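Local coordinates for protein probable transcriptional regulator (Pseudomonas aeruginosa PAO1, PDB 2GEN) that probably binds DNA through a helix-turn-helix domain of the TetR family and so regulates transcription, at residues 51-54 with 55-59; 102-105 with 106-110; 77-80 with 81-84; 185-188 with 189-193. All blocks are in the same frame, centred on the assembly; numbering follows the deposited sequence.

Contact 1: 51-54 with 55-59; sequences KERI and HGELY
Glu57 OE2 is gripped by two nitrogens of Arg53, one turn back on the same helix. Arg53 NE lies 2.8 Å from Glu57 OE2 and meets its anti lone pair, the one turned away from the other carboxylate oxygen; Arg53 NH2 reaches the same OE2 at 3.0 Å, nearly in line with the C-O bond and at a more bent N-H angle of 139°. The guanidinium therefore docks side-on, both bonds ending on a single oxygen, with its plane only 7° from that of the carboxylate. The two chains run side by side: that of Arg53 leaves with CG anti to the backbone N (chi1 -155°) and bends at chi2, while Glu57, with CG beside its own backbone N, rests that CG 3.2 Å from Arg53 O. Arg120 forms a further salt bridge with this OE2, so two arginines share one carboxylate oxygen, which probably keeps Glu57 ionised.

On another side of the helix Glu52 and His55 are linked through water. Their nearest side-chain atoms, Glu52 OE2 and His55 ND1, stand 4.3 Å apart, and the water bonds to both, donating to Glu52 OE2 and lying 2.8 Å from His55 ND1. Glu52 OE1 meanwhile forms a salt bridge with Arg111.

Both segments belong to the first turns of helix 51-76, which follows the predicted helix-turn-helix of this TetR-family protein. Ile54 and Leu58 pack on helix 9-23, whereas His55 and Phe104 of helix 99-114 meet with their rings edge-to-face, and Leu58 also touches Phe104.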
ATOM      1  N   LYS A  51       4.032  -6.407  25.886  1.00 36.93           N
ATOM      2  CA  LYS A  51       4.553  -5.875  24.620  1.00 36.92           C
ATOM      3  C   LYS A  51       3.523  -5.932  23.487  1.00 36.45           C
ATOM      4  O   LYS A  51       3.332  -4.944  22.771  1.00 35.37           O
ATOM      5  CB  LYS A  51       5.846  -6.589  24.206  1.00 37.57           C
ATOM      6  CG  LYS A  51       6.456  -6.026  22.936  1.00 38.91           C
ATOM      7  CD  LYS A  51       7.674  -6.767  22.510  1.00 39.57           C
ATOM      8  CE  LYS A  51       7.370  -7.895  21.555  1.00 39.84           C
ATOM      9  NZ  LYS A  51       8.652  -8.527  21.162  1.00 39.20           N
ATOM     10  N   GLU A  52       2.851  -7.075  23.340  1.00 36.46           N
ATOM     11  CA  GLU A  52       1.813  -7.245  22.316  1.00 36.55           C
ATOM     12  C   GLU A  52       0.629  -6.274  22.462  1.00 36.39           C
ATOM     13  O   GLU A  52       0.112  -5.760  21.456  1.00 36.83           O
ATOM     14  CB  GLU A  52       1.302  -8.699  22.282  1.00 36.26           C
ATOM     15  CG  GLU A  52       0.595  -9.069  20.973  1.00 37.55           C
ATOM     16  CD  GLU A  52       1.514  -8.996  19.744  1.00 39.34           C
ATOM     17  OE1 GLU A  52       2.756  -9.124  19.880  1.00 41.27           O
ATOM     18  OE2 GLU A  52       0.990  -8.806  18.623  1.00 39.35           O
ATOM     19  N   ARG A  53       0.191  -6.024  23.692  1.00 36.10           N
ATOM     20  CA  ARG A  53      -0.897  -5.071  23.893  1.00 35.55           C
ATOM     21  C   ARG A  53      -0.423  -3.641  23.581  1.00 34.89           C
ATOM     22  O   ARG A  53      -1.127  -2.884  22.919  1.00 34.19           O
ATOM     23  CB  ARG A  53      -1.479  -5.137  25.287  1.00 36.48           C
ATOM     24  CG  ARG A  53      -2.912  -4.632  25.281  1.00 39.11           C
ATOM     25  CD  ARG A  53      -3.015  -3.495  26.205  1.00 42.84           C
ATOM     26  NE  ARG A  53      -4.296  -2.799  26.107  1.00 44.49           N
ATOM     27  CZ  ARG A  53      -5.411  -3.196  26.712  1.00 45.52           C
ATOM     28  NH1 ARG A  53      -5.428  -4.327  27.412  1.00 46.26           N
ATOM     29  NH2 ARG A  53      -6.519  -2.481  26.586  1.00 46.27           N
ATOM     30  N   ILE A  54       0.776  -3.309  24.051  1.00 32.83           N
ATOM     31  CA  ILE A  54       1.403  -2.019  23.763  1.00 31.13           C
ATOM     32  C   ILE A  54       1.546  -1.807  22.252  1.00 30.24           C
ATOM     33  O   ILE A  54       1.273  -0.698  21.738  1.00 29.19           O
ATOM     34  CB  ILE A  54       2.761  -1.873  24.477  1.00 31.48           C
ATOM     35  CG1 ILE A  54       2.544  -1.740  25.991  1.00 32.67           C
ATOM     36  CG2 ILE A  54       3.514  -0.661  23.966  1.00 31.53           C
ATOM     37  CD1 ILE A  54       3.843  -1.726  26.841  1.00 31.37           C
ATOM     38  N   HIS A  55       1.972  -2.856  21.555  1.00 28.01           N
ATOM     39  CA  HIS A  55       2.066  -2.872  20.087  1.00 28.81           C
ATOM     40  C   HIS A  55       0.730  -2.500  19.407  1.00 28.72           C
ATOM     41  O   HIS A  55       0.692  -1.614  18.528  1.00 28.28           O
ATOM     42  CB  HIS A  55       2.556  -4.253  19.643  1.00 28.68           C
ATOM     43  CG  HIS A  55       2.682  -4.426  18.167  1.00 28.25           C
ATOM     44  ND1 HIS A  55       1.623  -4.794  17.367  1.00 28.58           N
ATOM     45  CD2 HIS A  55       3.753  -4.326  17.351  1.00 29.78           C
ATOM     46  CE1 HIS A  55       2.031  -4.899  16.119  1.00 30.71           C
ATOM     47  NE2 HIS A  55       3.321  -4.616  16.081  1.00 30.44           N
ATOM     48  N   GLY A  56      -0.359  -3.145  19.815  1.00 28.45           N
ATOM     49  CA  GLY A  56      -1.690  -2.831  19.267  1.00 27.77           C
ATOM     50  C   GLY A  56      -2.186  -1.437  19.657  1.00 28.39           C
ATOM     51  O   GLY A  56      -2.820  -0.745  18.847  1.00 27.98           O
ATOM     52  N   GLU A  57      -1.903  -1.002  20.883  1.00 28.00           N
ATOM     53  CA  GLU A  57      -2.310   0.341  21.315  1.00 28.27           C
ATOM     54  C   GLU A  57      -1.547   1.403  20.511  1.00 28.01           C
ATOM     55  O   GLU A  57      -2.135   2.455  20.150  1.00 26.71           O
ATOM     56  CB  GLU A  57      -2.120   0.552  22.821  1.00 29.55           C
ATOM     57  CG  GLU A  57      -3.000  -0.377  23.720  1.00 29.77           C
ATOM     58  CD  GLU A  57      -4.463   0.044  23.812  1.00 34.97           C
ATOM     59  OE1 GLU A  57      -4.895   1.017  23.128  1.00 34.17           O
ATOM     60  OE2 GLU A  57      -5.215  -0.610  24.572  1.00 34.72           O
ATOM     61  N   LEU A  58      -0.272   1.136  20.226  1.00 26.14           N
ATOM     62  CA  LEU A  58       0.526   2.037  19.378  1.00 25.60           C
ATOM     63  C   LEU A  58      -0.113   2.177  17.980  1.00 25.80           C
ATOM     64  O   LEU A  58      -0.212   3.297  17.405  1.00 25.08           O
ATOM     65  CB  LEU A  58       1.984   1.549  19.284  1.00 25.25           C
ATOM     66  CG  LEU A  58       2.950   2.358  18.385  1.00 25.80           C
ATOM     67  CD1 LEU A  58       3.050   3.822  18.869  1.00 24.65           C
ATOM     68  CD2 LEU A  58       4.343   1.704  18.276  1.00 24.61           C
ATOM     69  N   TYR A  59      -0.558   1.042  17.443  1.00 25.08           N
ATOM     70  CA  TYR A  59      -1.232   1.017  16.144  1.00 24.81           C
ATOM     71  C   TYR A  59      -2.507   1.854  16.200  1.00 25.20           C
ATOM     72  O   TYR A  59      -2.723   2.774  15.364  1.00 25.35           O
ATOM     73  CB  TYR A  59      -1.549  -0.426  15.696  1.00 25.22           C
ATOM     74  CG  TYR A  59      -2.122  -0.451  14.309  1.00 24.50           C
ATOM     75  CD1 TYR A  59      -1.293  -0.499  13.190  1.00 24.89           C
ATOM     76  CD2 TYR A  59      -3.502  -0.380  14.117  1.00 26.58           C
ATOM     77  CE1 TYR A  59      -1.856  -0.489  11.884  1.00 26.01           C
ATOM     78  CE2 TYR A  59      -4.057  -0.370  12.848  1.00 26.12           C
ATOM     79  CZ  TYR A  59      -3.254  -0.420  11.751  1.00 27.39           C
ATOM     80  OH  TYR A  59      -3.857  -0.366  10.508  1.00 29.15           O
TER
HETATM   81  O   HOH W   1      -0.642  -6.223  18.205  1.00 38.97           O

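Contact 2: 102-105 with 106-110; sequences ARFI and LHSRG
Leu106 meets the preceding turn through Ala102 O, which receives its backbone N at 3.0 Å and also lies 3.3 Å from Leu106 CG. Beyond this the leucine packs on Tyr91 of helix 80-97 and on Leu169 of helix 150-169. His107 follows, its backbone N bonded to Phe104 O at 3.1 Å and only weakly to Arg103 O. The imidazole lies alongside the Arg103 chain, the two pointing the same way: His107 CE1 is 3.8 Å from Arg103 CG, and the ring plane is turned 33° from the guanidinium. That arginine spends its charged end elsewhere, in a salt bridge with Asp100 and a hydrogen bond to Leu169 O.

Bonds of the i-to-i+3 kind occur here, from His107 N to Phe104 O and, weakly, from Ser108 N to Ile105 O, in a helix, 99-114, packed between helix 51-76 and helices 80-97 and 150-169.

Ser108 binds the previous turn through its hydroxyl and its CB. With OG anti to its own carbonyl carbon (chi1 -59°), the hydroxyl donates to Phe104 O at 2.7 Å, reaching that oxygen from the face opposite to the one approached by His107 N. The same hydroxyl oxygen sits 3.4 Å above the plane of the Phe104 ring, offset toward its rim, while Ser108 CB makes a CH-pi contact 4.2 Å from the centroid of the Phe104 ring. The guanidinium of Arg109 forms a salt bridge with Glu113 and a hydrogen bond with Asn125.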
ATOM      1  N   ALA A 102       4.531   6.212  10.999  1.00 23.66           N
ATOM      2  CA  ALA A 102       3.904   5.834   9.702  1.00 23.78           C
ATOM      3  C   ALA A 102       4.410   4.461   9.232  1.00 24.97           C
ATOM      4  O   ALA A 102       3.619   3.595   8.819  1.00 24.94           O
ATOM      5  CB  ALA A 102       4.182   6.901   8.617  1.00 23.39           C
ATOM      6  N   ARG A 103       5.732   4.270   9.279  1.00 25.61           N
ATOM      7  CA  ARG A 103       6.324   2.988   8.880  1.00 27.35           C
ATOM      8  C   ARG A 103       5.703   1.859   9.694  1.00 26.77           C
ATOM      9  O   ARG A 103       5.320   0.819   9.147  1.00 27.45           O
ATOM     10  CB  ARG A 103       7.830   3.036   9.078  1.00 27.80           C
ATOM     11  CG  ARG A 103       8.568   2.126   8.162  1.00 33.47           C
ATOM     12  CD  ARG A 103      10.072   2.323   8.371  1.00 35.01           C
ATOM     13  NE  ARG A 103      10.537   3.505   7.650  1.00 33.56           N
ATOM     14  CZ  ARG A 103      10.882   4.657   8.206  1.00 35.67           C
ATOM     15  NH1 ARG A 103      10.824   4.807   9.518  1.00 40.79           N
ATOM     16  NH2 ARG A 103      11.283   5.672   7.437  1.00 38.52           N
ATOM     17  N   PHE A 104       5.580   2.084  11.001  1.00 27.25           N
ATOM     18  CA  PHE A 104       5.064   1.071  11.913  1.00 26.94           C
ATOM     19  C   PHE A 104       3.638   0.708  11.510  1.00 28.03           C
ATOM     20  O   PHE A 104       3.308  -0.476  11.368  1.00 28.73           O
ATOM     21  CB  PHE A 104       5.098   1.573  13.360  1.00 26.97           C
ATOM     22  CG  PHE A 104       4.427   0.650  14.332  1.00 26.73           C
ATOM     23  CD1 PHE A 104       5.123  -0.466  14.853  1.00 27.81           C
ATOM     24  CD2 PHE A 104       3.118   0.887  14.752  1.00 25.22           C
ATOM     25  CE1 PHE A 104       4.505  -1.334  15.742  1.00 26.32           C
ATOM     26  CE2 PHE A 104       2.477   0.028  15.661  1.00 28.48           C
ATOM     27  CZ  PHE A 104       3.198  -1.102  16.162  1.00 28.09           C
ATOM     28  N   ILE A 105       2.795   1.718  11.284  1.00 27.27           N
ATOM     29  CA  ILE A 105       1.406   1.487  10.909  1.00 29.41           C
ATOM     30  C   ILE A 105       1.308   0.696   9.594  1.00 29.84           C
ATOM     31  O   ILE A 105       0.498  -0.205   9.484  1.00 30.39           O
ATOM     32  CB  ILE A 105       0.611   2.827  10.761  1.00 28.90           C
ATOM     33  CG1 ILE A 105       0.357   3.442  12.138  1.00 30.99           C
ATOM     34  CG2 ILE A 105      -0.747   2.586  10.044  1.00 30.01           C
ATOM     35  CD1 ILE A 105      -0.213   4.828  12.052  1.00 32.66           C
ATOM     36  N   LEU A 106       2.142   1.045   8.613  1.00 31.41           N
ATOM     37  CA  LEU A 106       2.103   0.428   7.293  1.00 33.38           C
ATOM     38  C   LEU A 106       2.511  -1.037   7.333  1.00 35.16           C
ATOM     39  O   LEU A 106       2.188  -1.792   6.409  1.00 36.23           O
ATOM     40  CB  LEU A 106       2.977   1.211   6.292  1.00 33.74           C
ATOM     41  CG  LEU A 106       2.465   2.580   5.867  1.00 34.68           C
ATOM     42  CD1 LEU A 106       3.442   3.174   4.865  1.00 37.66           C
ATOM     43  CD2 LEU A 106       1.055   2.475   5.281  1.00 35.93           C
ATOM     44  N   HIS A 107       3.206  -1.456   8.391  1.00 36.13           N
ATOM     45  CA  HIS A 107       3.679  -2.841   8.455  1.00 38.00           C
ATOM     46  C   HIS A 107       3.003  -3.707   9.516  1.00 37.65           C
ATOM     47  O   HIS A 107       3.287  -4.908   9.615  1.00 38.74           O
ATOM     48  CB  HIS A 107       5.197  -2.864   8.576  1.00 38.61           C
ATOM     49  CG  HIS A 107       5.890  -2.246   7.398  1.00 42.30           C
ATOM     50  ND1 HIS A 107       6.957  -1.382   7.526  1.00 44.66           N
ATOM     51  CD2 HIS A 107       5.659  -2.369   6.065  1.00 43.76           C
ATOM     52  CE1 HIS A 107       7.362  -1.008   6.322  1.00 46.02           C
ATOM     53  NE2 HIS A 107       6.593  -1.594   5.419  1.00 46.47           N
ATOM     54  N   SER A 108       2.074  -3.123  10.273  1.00 36.67           N
ATOM     55  CA  SER A 108       1.566  -3.784  11.481  1.00 35.98           C
ATOM     56  C   SER A 108       0.076  -4.157  11.521  1.00 35.70           C
ATOM     57  O   SER A 108      -0.382  -4.741  12.505  1.00 35.68           O
ATOM     58  CB  SER A 108       1.902  -2.941  12.716  1.00 35.93           C
ATOM     59  OG  SER A 108       3.302  -2.755  12.825  1.00 35.14           O
ATOM     60  N   ARG A 109      -0.690  -3.806  10.494  1.00 35.48           N
ATOM     61  CA  ARG A 109      -2.142  -4.003  10.594  1.00 35.77           C
ATOM     62  C   ARG A 109      -2.520  -5.475  10.798  1.00 35.54           C
ATOM     63  O   ARG A 109      -3.306  -5.789  11.687  1.00 35.81           O
ATOM     64  CB  ARG A 109      -2.879  -3.445   9.382  1.00 35.13           C
ATOM     65  CG  ARG A 109      -4.341  -3.213   9.667  1.00 36.02           C
ATOM     66  CD  ARG A 109      -5.156  -2.954   8.413  1.00 34.73           C
ATOM     67  NE  ARG A 109      -6.571  -2.786   8.741  1.00 34.83           N
ATOM     68  CZ  ARG A 109      -7.417  -3.793   8.943  1.00 38.99           C
ATOM     69  NH1 ARG A 109      -6.995  -5.054   8.851  1.00 40.16           N
ATOM     70  NH2 ARG A 109      -8.687  -3.554   9.246  1.00 38.35           N
ATOM     71  N   GLY A 110      -1.948  -6.355   9.978  1.00 36.53           N
ATOM     72  CA  GLY A 110      -2.242  -7.799  10.024  1.00 37.19           C
ATOM     73  C   GLY A 110      -2.084  -8.365  11.419  1.00 37.63           C
ATOM     74  O   GLY A 110      -2.982  -9.063  11.951  1.00 38.57           O
TER

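Contact 3: 77-80 with 81-84; sequences ARSA and EETV
Ser79 carries its OG between the backbone N and the carbonyl carbon (chi1 66°), and Glu82 has CG anti to its carbonyl carbon (chi1 -72°) with an extended chain beyond; these torsions bring Ser79 OG to the backbone N of Glu82, and the Glu82 carboxylate back to the backbone N of Arg78. Ser79 OG accepts from Glu82 N at 3.0 Å in an almost straight bond, 175° at the hydrogen, which makes the serine the N-cap of helix 80-97. In return Glu82 OE1 takes the backbone N-H of Arg78, 2.9 Å away, approached from above the carboxylate plane. The reciprocal bond thus falls one residue before the cap, unlike that of a classical capping box.

Thr83 adds a second link. Its backbone N and its OG1 both donate to Ser79 O, each at 2.9 Å, and OG1 also lies 3.4 Å from Ala77 CB. Thr83 and Ala80 touch Tyr139 of helix 118-141, and Ala80 and Val84 lean on Trp189 of helix 181-192.

The serine hydroxyl thereby accepts an N-H of the first helical turn and the glutamate carboxylate one of the loop just before it, and the carboxylate's negative charge near the N-terminus of the helix would be expected to interact favourably with the helix dipole.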
ATOM      1  N   ALA A  77     -13.637  23.378   7.177  1.00 22.67           N
ATOM      2  CA  ALA A  77     -13.467  23.319   5.723  1.00 23.71           C
ATOM      3  C   ALA A  77     -14.606  24.123   5.079  1.00 23.71           C
ATOM      4  O   ALA A  77     -15.800  23.888   5.391  1.00 23.79           O
ATOM      5  CB  ALA A  77     -13.550  21.845   5.241  1.00 23.31           C
ATOM      6  N   ARG A  78     -14.254  25.014   4.167  1.00 24.35           N
ATOM      7  CA  ARG A  78     -15.238  25.945   3.623  1.00 25.34           C
ATOM      8  C   ARG A  78     -15.901  25.492   2.311  1.00 24.90           C
ATOM      9  O   ARG A  78     -16.716  26.231   1.745  1.00 24.94           O
ATOM     10  CB  ARG A  78     -14.571  27.299   3.461  1.00 28.01           C
ATOM     11  CG  ARG A  78     -15.086  28.180   2.361  1.00 35.02           C
ATOM     12  CD  ARG A  78     -14.250  29.447   2.357  1.00 40.78           C
ATOM     13  NE  ARG A  78     -14.013  29.852   3.745  1.00 45.28           N
ATOM     14  CZ  ARG A  78     -14.825  30.652   4.427  1.00 47.09           C
ATOM     15  NH1 ARG A  78     -15.919  31.152   3.833  1.00 46.73           N
ATOM     16  NH2 ARG A  78     -14.528  30.968   5.685  1.00 44.26           N
ATOM     17  N   SER A  79     -15.542  24.300   1.837  1.00 21.15           N
ATOM     18  CA  SER A  79     -15.920  23.805   0.499  1.00 19.31           C
ATOM     19  C   SER A  79     -15.612  22.336   0.313  1.00 18.89           C
ATOM     20  O   SER A  79     -14.817  21.734   1.074  1.00 16.57           O
ATOM     21  CB  SER A  79     -15.163  24.572  -0.594  1.00 19.01           C
ATOM     22  OG  SER A  79     -13.763  24.301  -0.528  1.00 19.17           O
ATOM     23  N   ALA A  80     -16.224  21.762  -0.722  1.00 18.42           N
ATOM     24  CA  ALA A  80     -15.976  20.356  -1.073  1.00 17.71           C
ATOM     25  C   ALA A  80     -14.471  20.241  -1.382  1.00 16.81           C
ATOM     26  O   ALA A  80     -13.846  19.280  -0.975  1.00 16.54           O
ATOM     27  CB  ALA A  80     -16.765  19.982  -2.317  1.00 18.20           C
ATOM     28  N   GLU A  81     -13.953  21.234  -2.100  1.00 18.14           N
ATOM     29  CA  GLU A  81     -12.523  21.213  -2.445  1.00 17.74           C
ATOM     30  C   GLU A  81     -11.635  21.124  -1.185  1.00 16.09           C
ATOM     31  O   GLU A  81     -10.762  20.245  -1.057  1.00 16.55           O
ATOM     32  CB  GLU A  81     -12.149  22.454  -3.249  1.00 17.36           C
ATOM     33  CG  GLU A  81     -10.675  22.471  -3.620  1.00 20.32           C
ATOM     34  CD  GLU A  81     -10.252  23.681  -4.424  1.00 24.50           C
ATOM     35  OE1 GLU A  81     -11.082  24.558  -4.728  1.00 27.39           O
ATOM     36  OE2 GLU A  81      -9.042  23.783  -4.723  1.00 23.76           O
ATOM     37  N   GLU A  82     -11.859  22.018  -0.224  1.00 16.33           N
ATOM     38  CA  GLU A  82     -11.103  21.913   1.027  1.00 16.70           C
ATOM     39  C   GLU A  82     -11.294  20.577   1.768  1.00 15.80           C
ATOM     40  O   GLU A  82     -10.370  20.018   2.377  1.00 15.35           O
ATOM     41  CB  GLU A  82     -11.465  23.070   1.950  1.00 17.84           C
ATOM     42  CG  GLU A  82     -10.898  24.418   1.476  1.00 18.50           C
ATOM     43  CD  GLU A  82     -10.899  25.493   2.582  1.00 19.71           C
ATOM     44  OE1 GLU A  82     -11.450  25.269   3.694  1.00 19.21           O
ATOM     45  OE2 GLU A  82     -10.382  26.597   2.301  1.00 21.56           O
ATOM     46  N   THR A  83     -12.517  20.038   1.728  1.00 15.09           N
ATOM     47  CA  THR A  83     -12.778  18.767   2.416  1.00 14.61           C
ATOM     48  C   THR A  83     -11.943  17.624   1.827  1.00 13.17           C
ATOM     49  O   THR A  83     -11.361  16.817   2.535  1.00 14.38           O
ATOM     50  CB  THR A  83     -14.334  18.521   2.402  1.00 13.37           C
ATOM     51  OG1 THR A  83     -14.994  19.632   3.034  1.00 15.49           O
ATOM     52  CG2 THR A  83     -14.662  17.224   3.152  1.00 17.99           C
ATOM     53  N   VAL A  84     -11.877  17.568   0.498  1.00 13.93           N
ATOM     54  CA  VAL A  84     -11.100  16.581  -0.193  1.00 13.29           C
ATOM     55  C   VAL A  84      -9.607  16.800   0.085  1.00 13.85           C
ATOM     56  O   VAL A  84      -8.898  15.883   0.470  1.00 15.47           O
ATOM     57  CB  VAL A  84     -11.385  16.650  -1.694  1.00 14.77           C
ATOM     58  CG1 VAL A  84     -10.417  15.780  -2.455  1.00 16.95           C
ATOM     59  CG2 VAL A  84     -12.800  16.085  -1.950  1.00 15.71           C
TER

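Contact 4: 185-188 with 189-193; sequences AQVA and WDSVR
The last two turns of helix 181-192 form this contact, on a helix that meets the second subunit of the dimer. Gln186 and Asp190, one turn apart, are joined by a hydrogen bond from Gln186 NE2 to Asp190 OD2 at 3.1 Å. The oxygen lies close to the plane of the amide, yet the amide nitrogen stands above the carboxylate plane, the two planes being 47° apart. The bend of the glutamine chain at chi2 (66°) brings NE2 over to the aspartate. The other carboxylate oxygen, Asp190 OD1, accepts from Arg193 NE at 2.8 Å through its anti lone pair in a salt bridge, so Asp190 ties the helix body to the first residue beyond its end. Arg193 CD in turn rests 3.3 Å above one face of the Trp189 indole, offset toward its rim, while Gln186 NE2 approaches the edge of that ring.

Deeper in, Ser191 OG lies 2.7 Å from Val187 O and 3.5 Å from Val187 CG1. The hydroxyl is also hydrogen-bonded to Ser191 OG of the second subunit. Val187 of the second subunit packs on this serine too, and Arg146 of that subunit packs on Gln186 and Val187. Such pairing through a helix near the C-terminus is typical of the helical dimerisation domain of TetR-family regulators.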
ATOM      1  N   ALA A 185      -2.591  16.984  -3.145  1.00 18.32           N
ATOM      2  CA  ALA A 185      -3.892  17.574  -2.734  1.00 17.66           C
ATOM      3  C   ALA A 185      -4.660  18.062  -3.967  1.00 18.91           C
ATOM      4  O   ALA A 185      -5.860  17.825  -4.096  1.00 18.28           O
ATOM      5  CB  ALA A 185      -3.674  18.738  -1.767  1.00 19.06           C
ATOM      6  N   GLN A 186      -3.954  18.785  -4.846  1.00 17.28           N
ATOM      7  CA  GLN A 186      -4.560  19.339  -6.046  1.00 18.57           C
ATOM      8  C   GLN A 186      -5.066  18.227  -6.967  1.00 17.95           C
ATOM      9  O   GLN A 186      -6.181  18.290  -7.482  1.00 17.45           O
ATOM     10  CB  GLN A 186      -3.539  20.175  -6.810  1.00 18.35           C
ATOM     11  CG  GLN A 186      -4.221  20.826  -7.988  1.00 22.42           C
ATOM     12  CD  GLN A 186      -5.259  21.843  -7.587  1.00 28.31           C
ATOM     13  OE1 GLN A 186      -5.011  22.683  -6.705  1.00 29.16           O
ATOM     14  NE2 GLN A 186      -6.456  21.759  -8.205  1.00 30.91           N
ATOM     15  N   VAL A 187      -4.251  17.194  -7.173  1.00 18.15           N
ATOM     16  CA  VAL A 187      -4.639  16.096  -8.016  1.00 18.83           C
ATOM     17  C   VAL A 187      -5.838  15.359  -7.435  1.00 17.32           C
ATOM     18  O   VAL A 187      -6.717  14.975  -8.186  1.00 19.03           O
ATOM     19  CB  VAL A 187      -3.538  15.118  -8.197  1.00 18.84           C
ATOM     20  CG1 VAL A 187      -4.087  13.830  -8.841  1.00 20.36           C
ATOM     21  CG2 VAL A 187      -2.365  15.782  -9.054  1.00 19.52           C
ATOM     22  N   ALA A 188      -5.882  15.188  -6.118  1.00 17.67           N
ATOM     23  CA  ALA A 188      -7.036  14.465  -5.495  1.00 17.16           C
ATOM     24  C   ALA A 188      -8.322  15.234  -5.869  1.00 17.28           C
ATOM     25  O   ALA A 188      -9.326  14.625  -6.303  1.00 18.47           O
ATOM     26  CB  ALA A 188      -6.857  14.414  -3.965  1.00 18.17           C
ATOM     27  N   TRP A 189      -8.327  16.532  -5.645  1.00 16.98           N
ATOM     28  CA  TRP A 189      -9.525  17.373  -5.942  1.00 17.85           C
ATOM     29  C   TRP A 189      -9.834  17.278  -7.427  1.00 18.73           C
ATOM     30  O   TRP A 189     -10.963  16.974  -7.843  1.00 18.62           O
ATOM     31  CB  TRP A 189      -9.289  18.826  -5.540  1.00 18.25           C
ATOM     32  CG  TRP A 189     -10.348  19.750  -5.986  1.00 18.35           C
ATOM     33  CD1 TRP A 189     -10.161  20.891  -6.712  1.00 20.68           C
ATOM     34  CD2 TRP A 189     -11.767  19.629  -5.779  1.00 18.76           C
ATOM     35  NE1 TRP A 189     -11.371  21.521  -6.967  1.00 24.48           N
ATOM     36  CE2 TRP A 189     -12.373  20.769  -6.400  1.00 21.26           C
ATOM     37  CE3 TRP A 189     -12.586  18.709  -5.107  1.00 21.06           C
ATOM     38  CZ2 TRP A 189     -13.754  20.992  -6.387  1.00 21.02           C
ATOM     39  CZ3 TRP A 189     -13.978  18.958  -5.107  1.00 17.37           C
ATOM     40  CH2 TRP A 189     -14.536  20.072  -5.746  1.00 18.98           C
ATOM     41  N   ASP A 190      -8.812  17.497  -8.273  1.00 19.41           N
ATOM     42  CA  ASP A 190      -9.075  17.410  -9.705  1.00 21.05           C
ATOM     43  C   ASP A 190      -9.568  16.038 -10.201  1.00 21.37           C
ATOM     44  O   ASP A 190     -10.337  15.973 -11.196  1.00 23.02           O
ATOM     45  CB  ASP A 190      -7.826  17.879 -10.490  1.00 21.33           C
ATOM     46  CG  ASP A 190      -7.670  19.352 -10.450  1.00 23.46           C
ATOM     47  OD1 ASP A 190      -8.683  20.087 -10.366  1.00 28.54           O
ATOM     48  OD2 ASP A 190      -6.511  19.820 -10.570  1.00 29.35           O
ATOM     49  N   SER A 191      -9.174  14.972  -9.501  1.00 19.81           N
ATOM     50  CA  SER A 191      -9.515  13.618  -9.877  1.00 22.81           C
ATOM     51  C   SER A 191     -10.961  13.313  -9.544  1.00 22.10           C
ATOM     52  O   SER A 191     -11.589  12.559 -10.264  1.00 24.06           O
ATOM     53  CB  SER A 191      -8.630  12.591  -9.200  1.00 22.63           C
ATOM     54  OG  SER A 191      -7.299  12.753  -9.653  1.00 29.98           O
ATOM     55  N   VAL A 192     -11.483  13.899  -8.458  1.00 19.40           N
ATOM     56  CA  VAL A 192     -12.844  13.511  -8.034  1.00 19.71           C
ATOM     57  C   VAL A 192     -13.883  14.576  -8.310  1.00 19.11           C
ATOM     58  O   VAL A 192     -15.097  14.258  -8.245  1.00 20.82           O
ATOM     59  CB  VAL A 192     -12.933  13.103  -6.538  1.00 19.41           C
ATOM     60  CG1 VAL A 192     -12.124  11.845  -6.237  1.00 20.58           C
ATOM     61  CG2 VAL A 192     -12.485  14.277  -5.646  1.00 19.43           C
ATOM     62  N   ARG A 193     -13.484  15.796  -8.628  1.00 19.67           N
ATOM     63  CA  ARG A 193     -14.489  16.842  -8.860  1.00 21.22           C
ATOM     64  C   ARG A 193     -15.293  16.595 -10.158  1.00 23.25           C
ATOM     65  O   ARG A 193     -14.803  15.933 -11.089  1.00 22.58           O
ATOM     66  CB  ARG A 193     -13.894  18.236  -8.831  1.00 23.19           C
ATOM     67  CG  ARG A 193     -13.001  18.554 -10.021  1.00 22.71           C
ATOM     68  CD  ARG A 193     -12.341  19.861  -9.730  1.00 26.15           C
ATOM     69  NE  ARG A 193     -11.460  20.245 -10.829  1.00 33.07           N
ATOM     70  CZ  ARG A 193     -11.854  20.945 -11.892  1.00 39.47           C
ATOM     71  NH1 ARG A 193     -13.125  21.344 -12.012  1.00 38.77           N
ATOM     72  NH2 ARG A 193     -10.980  21.232 -12.851  1.00 40.67           N
TER

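Overall arrangement
The four contacts fall into two pairs. Contacts 1 and 2 have centres 12 Å apart and touch directly: Tyr59 CE1 lies 3.4 Å from Ile105 O, so the start of helix 51-76, which follows the predicted DNA-binding motif, meets helix 99-114. Contacts 3 and 4, centres 11 Å apart, join through Trp189, whose CD1 is 3.5 Å from Glu81 CG. The centres of contacts 1 and 4 are 35 Å apart, on opposite sides of the chain's centre. Contact 1 thus adjoins the predicted DNA-binding motif and contact 2 backs contact 1 from helix 99-114, while contact 4 reaches the dimer interface.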